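Long-range contacts in mucus binding protein (Lactobacillus reuteri, PDB 3I57), which probably binds mucus at the cell surface, to which it is anchored through peptidoglycan, this chain being one type 2 repeat with immunoglobulin-binding activity: residues M1-H5 / F59-D63; G37-E42 / T70-K74; I153-S159 / T178-D184; Q114-F120 / Q143-T149; H84-T90 / T130-W135. One frame throughout, in Å; residues are numbered along the deposited sequence.

Interaction 1: residues M1-H5 / F59-D63; sequences MQKVH and FDNDD. With CA (calcium ion), chain C.
V4 lays its CG2 methyl against the ring of F59, CG2 coming 3.4 Å from CE1, and the two side chains cross at about a right angle. Two residues back, on the same side of the strand, CB of Q2 touches CD1 of F59 at 3.8 Å. Were F59 an alanine, the V4 methyl and the stem of Q2 would probably lose their apolar cover, and a gap would open where the loop meets the strand. Past its stem Q2 bends (chi2 -55°), and its amide is used at both ends. OE1 binds the calcium ion at 2.5 Å, while NE2 donates to OD1 of D63 at 3.0 Å, with the acceptor lying close to the amide plane. In this beta-grasp domain, the ubiquitin-like mucin-binding part of the repeat, the ion thus ties the first strand to the loop leading into strand 67-80. The loop supplies OD1 of D60 at 2.4 Å from calcium and the carbonyl O of D62 at 2.2 Å; N65 O and two waters complete the shell. One of these waters accepts from K3 N, the other donates to K3 O. OD1 of D60 also accepts from D62 N at 3.0 Å, from above the carboxylate plane, closing an Asx turn that fixes the carboxylate beside the metal. T26 OG1 gives NE2 of Q2 a second partner.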
# COMPACT_ATOMS: atom_id res chain seq x y z
N MET A 1 -44.45 5.44 -22.72
CA MET A 1 -43.80 4.99 -21.46
C MET A 1 -42.63 5.95 -21.19
O MET A 1 -42.09 6.57 -22.12
CB MET A 1 -43.30 3.55 -21.65
CG MET A 1 -43.37 2.71 -20.39
SD MET A 1 -45.08 2.49 -19.82
CE MET A 1 -45.73 1.34 -20.97
N GLN A 2 -42.23 6.10 -19.92
CA GLN A 2 -41.09 6.94 -19.56
C GLN A 2 -39.94 6.02 -19.14
O GLN A 2 -40.17 4.89 -18.73
CB GLN A 2 -41.46 7.84 -18.39
CG GLN A 2 -42.66 8.76 -18.68
CD GLN A 2 -42.43 9.59 -19.93
OE1 GLN A 2 -41.27 9.86 -20.30
NE2 GLN A 2 -43.52 10.02 -20.58
N LYS A 3 -38.71 6.53 -19.21
CA LYS A 3 -37.55 5.70 -18.87
C LYS A 3 -36.70 6.39 -17.85
O LYS A 3 -36.53 7.61 -17.89
CB LYS A 3 -36.69 5.40 -20.10
CG LYS A 3 -37.34 4.52 -21.15
CD LYS A 3 -36.40 4.37 -22.37
CE LYS A 3 -36.56 2.99 -23.02
NZ LYS A 3 -36.33 1.86 -22.05
N VAL A 4 -36.13 5.60 -16.96
CA VAL A 4 -35.30 6.10 -15.89
C VAL A 4 -34.02 5.25 -15.91
O VAL A 4 -34.08 4.05 -16.20
CB VAL A 4 -35.99 5.91 -14.52
CG1 VAL A 4 -34.99 6.19 -13.40
CG2 VAL A 4 -37.16 6.84 -14.39
N HIS A 5 -32.89 5.87 -15.62
CA HIS A 5 -31.62 5.13 -15.61
C HIS A 5 -30.91 5.45 -14.32
O HIS A 5 -30.65 6.60 -14.04
CB HIS A 5 -30.75 5.59 -16.80
CG HIS A 5 -31.49 5.62 -18.09
ND1 HIS A 5 -31.78 4.47 -18.80
CD2 HIS A 5 -32.01 6.65 -18.79
CE1 HIS A 5 -32.46 4.79 -19.89
NE2 HIS A 5 -32.61 6.11 -19.92
N PHE A 59 -41.97 9.07 -12.38
CA PHE A 59 -41.69 9.19 -13.80
C PHE A 59 -42.27 10.53 -14.30
O PHE A 59 -43.39 10.90 -13.93
CB PHE A 59 -42.31 8.03 -14.61
CG PHE A 59 -41.67 6.67 -14.34
CD1 PHE A 59 -40.54 6.27 -15.05
CD2 PHE A 59 -42.21 5.81 -13.40
CE1 PHE A 59 -39.95 5.03 -14.80
CE2 PHE A 59 -41.64 4.57 -13.16
CZ PHE A 59 -40.50 4.18 -13.86
N ASP A 60 -41.49 11.25 -15.13
CA ASP A 60 -41.90 12.57 -15.66
C ASP A 60 -42.97 12.51 -16.75
O ASP A 60 -43.49 11.46 -17.05
CB ASP A 60 -40.70 13.36 -16.18
CG ASP A 60 -40.02 12.71 -17.37
OD1 ASP A 60 -40.64 11.98 -18.18
OD2 ASP A 60 -38.81 12.96 -17.50
N ASN A 61 -43.27 13.66 -17.32
CA ASN A 61 -44.23 13.73 -18.41
C ASN A 61 -43.52 14.31 -19.63
O ASN A 61 -44.05 15.21 -20.30
CB ASN A 61 -45.40 14.64 -18.00
CG ASN A 61 -46.49 14.73 -19.08
OD1 ASN A 61 -46.69 13.80 -19.84
ND2 ASN A 61 -47.20 15.87 -19.12
N ASP A 62 -42.30 13.84 -19.87
CA ASP A 62 -41.44 14.36 -20.93
C ASP A 62 -40.92 13.20 -21.76
O ASP A 62 -39.98 12.50 -21.36
CB ASP A 62 -40.28 15.16 -20.31
CG ASP A 62 -39.34 15.73 -21.35
OD1 ASP A 62 -39.42 15.31 -22.52
OD2 ASP A 62 -38.51 16.59 -20.98
N ASP A 63 -41.57 12.98 -22.91
CA ASP A 63 -41.30 11.84 -23.79
C ASP A 63 -39.92 11.91 -24.39
O ASP A 63 -39.31 10.88 -24.64
CB ASP A 63 -42.28 11.83 -24.96
CG ASP A 63 -43.65 11.40 -24.57
OD1 ASP A 63 -43.85 11.11 -23.38
OD2 ASP A 63 -44.54 11.38 -25.46
CA CA C . -39.18 11.06 -19.83
O HOH W 1 -39.91 8.26 -22.92
O HOH W 2 -38.43 9.04 -21.09
O HOH W 3 -38.35 9.75 -18.03

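Interaction 2: residues G37-E42 / T70-K74; sequences GIKKFE and TVIFK
F73 presents a ring face to the helix, and CB of F41 sits over it in a CH-pi contact, 4.0 Å from the ring centroid and displaced toward the rim. The edge of the same ring is met as well: CA of I38 lies in its plane, 4.0 Å from CZ, so the phenyl tip reaches the helix backbone itself. Between the two aromatic rings the relation is oblique, with centroids 5.5 Å apart and planes at 54°. F41 has its CG beside the backbone N (chi1 -68°), which carries its ring off from the strand toward Y8 and L17, while the aliphatic CD of K40 covers one of its faces. Aliphatic contact forms a third kind. CG1 of I38 meets CG1 of V71 at 3.8 Å, the two chains crossing nearly at a right angle, and the same I38 atom lies 4.1 Å from CZ of F73. With a serine in place of F73, F41 CB and I38 would probably lose the surface they pack on, leaving a gap under the helix. Polar groups play little part, the carboxylate of E42 turning to L48 N on strand 46-51. Helix and strand run 21° from parallel with axes 10.4 Å apart, the lone helix 35-43 packed against one face of the sheet as in the beta-grasp fold.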
# COMPACT_ATOMS: atom_id res chain seq x y z
N GLY A 37 -28.41 -2.06 -4.56
CA GLY A 37 -27.22 -1.73 -5.34
C GLY A 37 -26.14 -1.16 -4.43
O GLY A 37 -24.96 -1.49 -4.55
N ILE A 38 -26.55 -0.30 -3.50
CA ILE A 38 -25.58 0.22 -2.52
C ILE A 38 -24.97 -0.92 -1.70
O ILE A 38 -23.74 -1.01 -1.55
CB ILE A 38 -26.21 1.31 -1.63
CG1 ILE A 38 -26.44 2.59 -2.44
CG2 ILE A 38 -25.33 1.61 -0.41
CD1 ILE A 38 -27.48 3.57 -1.78
N LYS A 39 -25.81 -1.81 -1.19
CA LYS A 39 -25.28 -2.97 -0.46
C LYS A 39 -24.26 -3.79 -1.26
O LYS A 39 -23.20 -4.18 -0.72
CB LYS A 39 -26.44 -3.86 -0.01
CG LYS A 39 -26.04 -5.06 0.82
CD LYS A 39 -27.34 -5.74 1.32
CE LYS A 39 -27.12 -7.17 1.81
NZ LYS A 39 -26.66 -7.25 3.22
N LYS A 40 -24.57 -4.05 -2.52
CA LYS A 40 -23.70 -4.81 -3.40
C LYS A 40 -22.33 -4.14 -3.55
O LYS A 40 -21.28 -4.77 -3.31
CB LYS A 40 -24.36 -5.04 -4.75
CG LYS A 40 -23.54 -5.88 -5.77
CD LYS A 40 -22.49 -5.03 -6.49
CE LYS A 40 -21.70 -5.85 -7.54
NZ LYS A 40 -21.07 -7.06 -6.92
N PHE A 41 -22.32 -2.87 -3.92
CA PHE A 41 -21.03 -2.19 -4.09
C PHE A 41 -20.26 -2.02 -2.77
O PHE A 41 -19.03 -2.16 -2.75
CB PHE A 41 -21.19 -0.90 -4.90
CG PHE A 41 -21.56 -1.18 -6.34
CD1 PHE A 41 -20.64 -1.81 -7.18
CD2 PHE A 41 -22.81 -0.91 -6.82
CE1 PHE A 41 -20.97 -2.11 -8.48
CE2 PHE A 41 -23.16 -1.24 -8.13
CZ PHE A 41 -22.24 -1.82 -8.96
N GLU A 42 -20.97 -1.78 -1.66
CA GLU A 42 -20.27 -1.70 -0.37
C GLU A 42 -19.64 -3.07 -0.03
O GLU A 42 -18.57 -3.13 0.56
CB GLU A 42 -21.18 -1.08 0.72
CG GLU A 42 -21.48 0.43 0.42
CD GLU A 42 -22.04 1.22 1.62
OE1 GLU A 42 -22.83 0.63 2.38
OE2 GLU A 42 -21.72 2.45 1.81
N THR A 70 -27.57 9.40 -10.50
CA THR A 70 -26.31 8.72 -10.13
C THR A 70 -26.26 8.31 -8.65
O THR A 70 -26.88 8.94 -7.77
CB THR A 70 -25.08 9.59 -10.48
OG1 THR A 70 -25.19 10.85 -9.81
CG2 THR A 70 -24.99 9.85 -12.00
N VAL A 71 -25.56 7.20 -8.39
CA VAL A 71 -25.27 6.78 -7.04
C VAL A 71 -23.76 6.70 -7.00
O VAL A 71 -23.15 5.88 -7.69
CB VAL A 71 -25.89 5.38 -6.68
CG1 VAL A 71 -25.55 5.01 -5.25
CG2 VAL A 71 -27.41 5.41 -6.82
N ILE A 72 -23.14 7.57 -6.22
CA ILE A 72 -21.71 7.77 -6.38
C ILE A 72 -21.03 7.20 -5.15
O ILE A 72 -21.46 7.45 -4.02
CB ILE A 72 -21.35 9.28 -6.54
CG1 ILE A 72 -21.95 9.85 -7.83
CG2 ILE A 72 -19.81 9.49 -6.60
CD1 ILE A 72 -21.87 11.38 -7.95
N PHE A 73 -19.96 6.43 -5.37
CA PHE A 73 -19.20 5.86 -4.28
C PHE A 73 -17.76 6.35 -4.25
O PHE A 73 -17.20 6.73 -5.28
CB PHE A 73 -19.12 4.34 -4.44
CG PHE A 73 -20.45 3.67 -4.47
CD1 PHE A 73 -20.98 3.12 -3.32
CD2 PHE A 73 -21.18 3.59 -5.64
CE1 PHE A 73 -22.23 2.49 -3.34
CE2 PHE A 73 -22.44 2.97 -5.66
CZ PHE A 73 -22.95 2.43 -4.51
N LYS A 74 -17.14 6.28 -3.08
CA LYS A 74 -15.69 6.37 -2.99
C LYS A 74 -15.15 5.01 -2.56
O LYS A 74 -15.92 4.06 -2.34
CB LYS A 74 -15.27 7.48 -2.00
CG LYS A 74 -15.74 8.85 -2.39
CD LYS A 74 -15.32 9.88 -1.31
CE LYS A 74 -15.29 11.30 -1.86
NZ LYS A 74 -14.53 11.34 -3.14

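Interaction 3: residues I153-S159 / T178-D184; sequences IAGYAPS and TVIYTAD
OG of S159 is gripped by two groups: it accepts from I180 N at 2.9 Å in a nearly straight bond (170°), and it pairs with a water at 2.6 Å that in turn donates to T178 O. Its torsion, chi1 52°, holds OG between the backbone N and the carbonyl carbon, where it takes the place of a main-chain acceptor just as the strand ends. S159 N adds a weak bond to I180 O. Regular antiparallel pairing follows. A157 and T182 form a hydrogen-bonded pair, A157 N to T182 O and T182 N to A157 O both being 3.0 Å, and D184 N reaches G155 O beyond them. On one face of the sheet the phenol of Y181 is sandwiched. CD1 of I153 sits over the centre of one ring face, 3.8 Å from the centroid, and CB of P158 covers the opposite face, 3.9 Å from the centroid, while CB of Y156 touches the edge. The type II turn from I153 to Y156 folds the isoleucine back over the ring; G155 takes backbone angles (phi 92°) that call for glycine. Y181 OH is anchored on P151 O. Strand 176-183 has 156-158 antiparallel along one edge and 93-104 parallel along the other, with Y104 of that strand meeting the ring of Y156 and touching I153.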
# COMPACT_ATOMS: atom_id res chain seq x y z
N ILE A 153 43.56 -12.38 14.59
CA ILE A 153 44.45 -13.16 13.74
C ILE A 153 45.87 -12.95 14.26
O ILE A 153 46.39 -11.83 14.24
CB ILE A 153 44.30 -12.73 12.26
CG1 ILE A 153 42.82 -12.78 11.85
CG2 ILE A 153 45.13 -13.63 11.32
CD1 ILE A 153 42.57 -12.50 10.38
N ALA A 154 46.50 -14.02 14.75
CA ALA A 154 47.83 -13.89 15.33
C ALA A 154 48.77 -13.16 14.39
O ALA A 154 48.86 -13.49 13.20
CB ALA A 154 48.41 -15.28 15.69
N GLY A 155 49.47 -12.17 14.92
CA GLY A 155 50.48 -11.47 14.16
C GLY A 155 49.96 -10.26 13.44
O GLY A 155 50.72 -9.57 12.76
N TYR A 156 48.66 -10.00 13.58
CA TYR A 156 48.00 -8.90 12.88
C TYR A 156 47.02 -8.14 13.78
O TYR A 156 46.55 -8.66 14.78
CB TYR A 156 47.25 -9.43 11.65
CG TYR A 156 48.15 -9.98 10.57
CD1 TYR A 156 48.57 -9.18 9.53
CD2 TYR A 156 48.58 -11.31 10.60
CE1 TYR A 156 49.40 -9.67 8.52
CE2 TYR A 156 49.40 -11.82 9.59
CZ TYR A 156 49.81 -10.99 8.57
OH TYR A 156 50.63 -11.46 7.56
N ALA A 157 46.72 -6.91 13.38
CA ALA A 157 45.73 -6.07 14.05
C ALA A 157 44.77 -5.52 13.00
O ALA A 157 45.20 -5.01 11.97
CB ALA A 157 46.40 -4.91 14.76
N PRO A 158 43.47 -5.59 13.28
CA PRO A 158 42.48 -5.08 12.34
C PRO A 158 42.39 -3.54 12.36
O PRO A 158 42.65 -2.93 13.39
CB PRO A 158 41.19 -5.71 12.85
CG PRO A 158 41.39 -5.76 14.36
CD PRO A 158 42.87 -6.07 14.53
N SER A 159 42.01 -2.94 11.24
CA SER A 159 41.86 -1.51 11.12
C SER A 159 40.72 -1.00 11.99
O SER A 159 40.73 0.14 12.43
CB SER A 159 41.59 -1.13 9.67
OG SER A 159 40.51 -1.88 9.16
N THR A 178 35.20 -2.89 4.34
CA THR A 178 36.32 -3.80 4.52
C THR A 178 37.18 -3.36 5.70
O THR A 178 37.57 -2.21 5.79
CB THR A 178 37.22 -3.83 3.27
OG1 THR A 178 36.45 -4.23 2.14
CG2 THR A 178 38.37 -4.84 3.48
N VAL A 179 37.43 -4.30 6.59
CA VAL A 179 38.39 -4.19 7.67
C VAL A 179 39.72 -4.77 7.11
O VAL A 179 39.70 -5.82 6.47
CB VAL A 179 37.87 -4.98 8.88
CG1 VAL A 179 38.96 -5.22 9.94
CG2 VAL A 179 36.68 -4.21 9.54
N ILE A 180 40.83 -4.06 7.32
CA ILE A 180 42.15 -4.44 6.76
C ILE A 180 43.06 -4.84 7.92
O ILE A 180 43.07 -4.16 8.96
CB ILE A 180 42.82 -3.23 6.05
CG1 ILE A 180 42.07 -2.87 4.78
CG2 ILE A 180 44.29 -3.54 5.72
CD1 ILE A 180 42.58 -1.65 4.10
N TYR A 181 43.79 -5.95 7.76
CA TYR A 181 44.68 -6.45 8.81
C TYR A 181 46.12 -6.11 8.46
O TYR A 181 46.60 -6.40 7.35
CB TYR A 181 44.56 -7.98 9.00
CG TYR A 181 43.33 -8.37 9.77
CD1 TYR A 181 42.09 -8.46 9.14
CD2 TYR A 181 43.40 -8.58 11.14
CE1 TYR A 181 40.96 -8.78 9.85
CE2 TYR A 181 42.27 -8.91 11.86
CZ TYR A 181 41.05 -9.00 11.21
OH TYR A 181 39.94 -9.31 11.95
N THR A 182 46.79 -5.47 9.41
CA THR A 182 48.16 -5.01 9.23
C THR A 182 49.08 -5.78 10.17
O THR A 182 48.75 -6.04 11.32
CB THR A 182 48.26 -3.50 9.49
OG1 THR A 182 47.51 -2.79 8.49
CG2 THR A 182 49.71 -3.03 9.44
N ALA A 183 50.25 -6.17 9.67
CA ALA A 183 51.19 -6.93 10.49
C ALA A 183 51.71 -6.11 11.68
O ALA A 183 51.93 -4.91 11.56
CB ALA A 183 52.36 -7.46 9.63
N ASP A 184 51.85 -6.77 12.82
CA ASP A 184 52.44 -6.19 14.03
C ASP A 184 53.91 -5.83 13.80
O ASP A 184 54.64 -6.63 13.19
CB ASP A 184 52.37 -7.19 15.18
CG ASP A 184 50.96 -7.43 15.68
OD1 ASP A 184 50.05 -6.62 15.39
OD2 ASP A 184 50.77 -8.44 16.36
O HOH W 4 38.76 -0.47 7.83

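Interaction 4: residues Q114-F120 / Q143-T149; sequences QTAQVTF and QSYKALT
V118 places CG1 over one face of the Y145 ring, 3.7 Å from the centroid, and sets CG2 against CZ of the same ring at 3.7 Å. Both branches can touch because CG1 is anti to the carbonyl carbon (chi1 -63°), with CG2 flanked by the backbone N and that carbon. The phenol crosses the valine at about a right angle, and its edge points at the main chain, Q117 N lying in the ring plane. Further along, Q143 has CG beside its backbone N (chi1 -68°), which puts CG over a face of F120, 4.0 Å from the ring centroid. At the other end CD2 of L148 meets CB of A116 at 4.2 Å. A water joins the backbones, donating to Q117 O and accepting from K146 N. These two segments run nearly antiparallel yet face each other through side chains: strand 112-127 is paired with 93-104, whereas 142-144 and 148-149 flank strand 162-168 in a separate small sheet, to which Y145 OH is bonded through S167.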
# COMPACT_ATOMS: atom_id res chain seq x y z
N GLN A 114 31.42 -11.22 7.88
CA GLN A 114 30.33 -11.26 8.86
C GLN A 114 29.25 -10.33 8.37
O GLN A 114 29.54 -9.35 7.69
CB GLN A 114 30.81 -10.78 10.22
CG GLN A 114 31.63 -11.81 10.94
CD GLN A 114 32.03 -11.36 12.32
OE1 GLN A 114 33.21 -11.20 12.61
NE2 GLN A 114 31.04 -11.15 13.19
N THR A 115 28.01 -10.66 8.69
CA THR A 115 26.88 -9.85 8.27
C THR A 115 25.97 -9.57 9.43
O THR A 115 26.03 -10.26 10.44
CB THR A 115 26.04 -10.53 7.18
OG1 THR A 115 25.58 -11.82 7.62
CG2 THR A 115 26.89 -10.66 5.90
N ALA A 116 25.14 -8.56 9.28
CA ALA A 116 24.11 -8.25 10.26
C ALA A 116 22.96 -7.62 9.52
O ALA A 116 23.13 -7.11 8.41
CB ALA A 116 24.64 -7.30 11.29
N GLN A 117 21.79 -7.62 10.15
CA GLN A 117 20.59 -7.17 9.48
C GLN A 117 19.80 -6.19 10.33
O GLN A 117 19.84 -6.25 11.56
CB GLN A 117 19.72 -8.36 9.09
CG GLN A 117 20.32 -9.21 7.96
CD GLN A 117 19.30 -10.14 7.36
OE1 GLN A 117 18.44 -10.68 8.07
NE2 GLN A 117 19.38 -10.34 6.06
N VAL A 118 19.13 -5.25 9.66
CA VAL A 118 18.17 -4.38 10.30
C VAL A 118 16.87 -4.43 9.50
O VAL A 118 16.85 -4.74 8.29
CB VAL A 118 18.63 -2.88 10.42
CG1 VAL A 118 19.91 -2.73 11.32
CG2 VAL A 118 18.86 -2.27 9.04
N THR A 119 15.77 -4.20 10.21
CA THR A 119 14.45 -4.24 9.59
C THR A 119 13.71 -2.96 9.86
O THR A 119 13.71 -2.46 10.99
CB THR A 119 13.65 -5.44 10.17
OG1 THR A 119 14.29 -6.66 9.74
CG2 THR A 119 12.21 -5.42 9.68
N PHE A 120 13.10 -2.38 8.81
CA PHE A 120 12.27 -1.19 8.97
C PHE A 120 10.82 -1.56 8.76
O PHE A 120 10.53 -2.55 8.09
CB PHE A 120 12.61 -0.16 7.89
CG PHE A 120 13.99 0.39 8.03
CD1 PHE A 120 14.20 1.56 8.73
CD2 PHE A 120 15.07 -0.31 7.51
CE1 PHE A 120 15.49 2.05 8.89
CE2 PHE A 120 16.37 0.19 7.63
CZ PHE A 120 16.58 1.35 8.33
N GLN A 143 18.12 2.49 11.65
CA GLN A 143 18.29 1.34 12.53
C GLN A 143 19.76 0.97 12.61
O GLN A 143 20.48 1.02 11.60
CB GLN A 143 17.50 0.13 12.02
CG GLN A 143 15.97 0.27 12.08
CD GLN A 143 15.44 0.13 13.52
OE1 GLN A 143 15.41 1.10 14.29
NE2 GLN A 143 15.04 -1.08 13.89
N SER A 144 20.21 0.57 13.80
CA SER A 144 21.63 0.21 13.99
C SER A 144 21.84 -1.31 13.92
O SER A 144 21.00 -2.10 14.39
CB SER A 144 22.18 0.81 15.29
OG SER A 144 21.37 0.39 16.37
N TYR A 145 22.94 -1.71 13.29
CA TYR A 145 23.28 -3.12 13.15
C TYR A 145 23.90 -3.54 14.45
O TYR A 145 24.43 -2.70 15.17
CB TYR A 145 24.30 -3.31 12.00
CG TYR A 145 23.66 -3.01 10.66
CD1 TYR A 145 22.92 -3.98 10.00
CD2 TYR A 145 23.76 -1.74 10.08
CE1 TYR A 145 22.31 -3.72 8.79
CE2 TYR A 145 23.16 -1.47 8.84
CZ TYR A 145 22.43 -2.48 8.21
OH TYR A 145 21.82 -2.23 6.99
N LYS A 146 23.79 -4.83 14.77
CA LYS A 146 24.52 -5.40 15.91
C LYS A 146 26.01 -5.13 15.68
O LYS A 146 26.47 -5.14 14.54
CB LYS A 146 24.28 -6.91 15.93
CG LYS A 146 24.77 -7.57 17.21
CD LYS A 146 24.76 -9.09 17.08
CE LYS A 146 25.39 -9.72 18.33
NZ LYS A 146 24.88 -9.09 19.58
N ALA A 147 26.76 -4.88 16.75
CA ALA A 147 28.21 -4.74 16.63
C ALA A 147 28.88 -6.00 16.13
O ALA A 147 28.61 -7.11 16.61
CB ALA A 147 28.84 -4.28 17.97
N LEU A 148 29.78 -5.84 15.17
CA LEU A 148 30.52 -6.98 14.63
C LEU A 148 31.98 -6.91 15.04
O LEU A 148 32.67 -5.95 14.74
CB LEU A 148 30.41 -7.01 13.11
CG LEU A 148 28.98 -7.08 12.58
CD1 LEU A 148 28.96 -7.21 11.06
CD2 LEU A 148 28.21 -8.24 13.24
N THR A 149 32.43 -7.91 15.78
CA THR A 149 33.80 -7.90 16.28
C THR A 149 34.69 -8.55 15.24
O THR A 149 34.44 -9.68 14.81
CB THR A 149 33.92 -8.68 17.59
OG1 THR A 149 33.03 -8.11 18.56
CG2 THR A 149 35.37 -8.59 18.12
O HOH W 5 21.69 -6.53 13.66

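Interaction 5: residues H84-T90 / T130-W135; sequences HSSADGT and TGIVAW
S86 receives the V133 N-H on its side-chain oxygen instead of a main-chain carbonyl, OG lying 2.8 Å from N in a nearly straight bond (170°). The hydroxyl in turn donates a hydrogen bond to OD1 of D88 at 2.6 Å, an OG anti to the backbone N (chi1 177°) being able to reach both. That carboxylate oxygen is gripped by two further donors, T90 N from above its plane and T90 OG1 on the syn side at 2.8 Å. The loop is thus a type I turn from S86 to G89 overlapped by an Asx turn at D88, docked beside strand 133-135 in the Muc B2-like part of the repeat. Next to it A87 N donates to G131 O at 2.9 Å; G131 has no side chain to crowd the A87 methyl, and it lies within an ST turn in which T130 OG1 accepts from I132 N. W135 comes edge-on, with V133 CG1 over its ring. Its NE1 makes a weak bond to T90 OG1 at 2.9 Å, and CZ2 lies 3.3 Å from H84 O. A water bridges D88 OD2, T90 OG1 and V133 O.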
# COMPACT_ATOMS: atom_id res chain seq x y z
N HIS A 84 0.58 -6.28 7.01
CA HIS A 84 -0.57 -6.53 6.14
C HIS A 84 -0.12 -6.75 4.70
O HIS A 84 0.84 -6.12 4.24
CB HIS A 84 -1.58 -5.40 6.24
CG HIS A 84 -2.94 -5.75 5.70
ND1 HIS A 84 -4.04 -5.94 6.51
CD2 HIS A 84 -3.35 -5.95 4.43
CE1 HIS A 84 -5.09 -6.23 5.75
NE2 HIS A 84 -4.70 -6.24 4.49
N SER A 85 -0.79 -7.65 3.99
CA SER A 85 -0.45 -7.89 2.59
C SER A 85 -1.13 -6.83 1.71
O SER A 85 -2.04 -6.13 2.16
CB SER A 85 -0.87 -9.29 2.14
OG SER A 85 -2.27 -9.46 2.26
N SER A 86 -0.64 -6.70 0.49
CA SER A 86 -1.18 -5.78 -0.50
C SER A 86 -1.25 -6.46 -1.86
O SER A 86 -0.34 -7.18 -2.28
CB SER A 86 -0.30 -4.54 -0.59
OG SER A 86 -0.76 -3.65 -1.60
N ALA A 87 -2.34 -6.19 -2.56
CA ALA A 87 -2.62 -6.84 -3.81
C ALA A 87 -1.57 -6.52 -4.88
O ALA A 87 -1.43 -7.26 -5.85
CB ALA A 87 -4.04 -6.45 -4.28
N ASP A 88 -0.84 -5.41 -4.74
CA ASP A 88 0.23 -5.08 -5.68
C ASP A 88 1.59 -5.63 -5.23
O ASP A 88 2.62 -5.29 -5.81
CB ASP A 88 0.32 -3.57 -5.96
CG ASP A 88 0.74 -2.76 -4.75
OD1 ASP A 88 0.87 -3.34 -3.63
OD2 ASP A 88 0.93 -1.53 -4.91
N GLY A 89 1.57 -6.48 -4.21
CA GLY A 89 2.78 -7.17 -3.69
C GLY A 89 3.76 -6.31 -2.90
O GLY A 89 4.82 -6.80 -2.50
N THR A 90 3.43 -5.06 -2.64
CA THR A 90 4.31 -4.21 -1.82
C THR A 90 4.18 -4.62 -0.36
O THR A 90 3.16 -5.19 0.03
CB THR A 90 4.02 -2.71 -1.99
OG1 THR A 90 2.64 -2.46 -1.70
CG2 THR A 90 4.31 -2.28 -3.42
N THR A 130 -9.60 -2.04 -4.20
CA THR A 130 -8.50 -2.58 -4.99
C THR A 130 -7.68 -3.66 -4.25
O THR A 130 -6.97 -4.43 -4.90
CB THR A 130 -7.55 -1.47 -5.44
OG1 THR A 130 -6.95 -0.88 -4.28
CG2 THR A 130 -8.32 -0.38 -6.23
N GLY A 131 -7.77 -3.73 -2.93
CA GLY A 131 -6.88 -4.61 -2.16
C GLY A 131 -5.45 -4.12 -1.99
O GLY A 131 -4.61 -4.80 -1.38
N ILE A 132 -5.17 -2.93 -2.48
CA ILE A 132 -3.83 -2.34 -2.44
C ILE A 132 -3.64 -1.47 -1.21
O ILE A 132 -4.50 -0.65 -0.85
CB ILE A 132 -3.56 -1.49 -3.70
CG1 ILE A 132 -3.79 -2.33 -4.96
CG2 ILE A 132 -2.15 -0.81 -3.66
CD1 ILE A 132 -3.74 -1.50 -6.30
N VAL A 133 -2.50 -1.66 -0.54
CA VAL A 133 -2.16 -0.80 0.58
C VAL A 133 -1.31 0.36 0.07
O VAL A 133 -0.30 0.14 -0.59
CB VAL A 133 -1.32 -1.56 1.62
CG1 VAL A 133 -0.90 -0.62 2.75
CG2 VAL A 133 -2.13 -2.73 2.22
N ALA A 134 -1.72 1.58 0.39
CA ALA A 134 -0.87 2.75 0.24
C ALA A 134 -0.00 2.84 1.48
O ALA A 134 -0.48 3.20 2.56
CB ALA A 134 -1.71 4.01 0.10
N TRP A 135 1.29 2.52 1.33
CA TRP A 135 2.18 2.49 2.48
C TRP A 135 2.66 3.88 2.85
O TRP A 135 3.00 4.66 1.96
CB TRP A 135 3.39 1.59 2.20
CG TRP A 135 2.98 0.14 2.05
CD1 TRP A 135 2.92 -0.60 0.89
CD2 TRP A 135 2.52 -0.72 3.11
NE1 TRP A 135 2.46 -1.86 1.17
CE2 TRP A 135 2.20 -1.96 2.52
CE3 TRP A 135 2.35 -0.56 4.49
CZ2 TRP A 135 1.75 -3.05 3.27
CZ3 TRP A 135 1.89 -1.62 5.23
CH2 TRP A 135 1.58 -2.85 4.61
O HOH W 6 1.30 -0.06 -2.85

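In the fold
The five contacts are spread along an elongated chain, interactions 1 and 3 having centres about 92 Å apart near its two ends. Interactions 1 and 2 interleave in sequence within the mucin-binding part, where strands 2-10 and 67-80 are sheet neighbours. The chain then reaches interaction 5, close to its midpoint and about 22 Å between centres from interaction 2. Interactions 5 and 4 also alternate, through strands 112-127 and 133-135, and interaction 3 follows at the far end, its centre about 22 Å from that of interaction 4. Apart from the chain linking interactions 4 and 3, no two touch, yet all reach one extended mixed sheet, so locally closed contacts line up in an extended repeat, consistent with a rod-like surface protein.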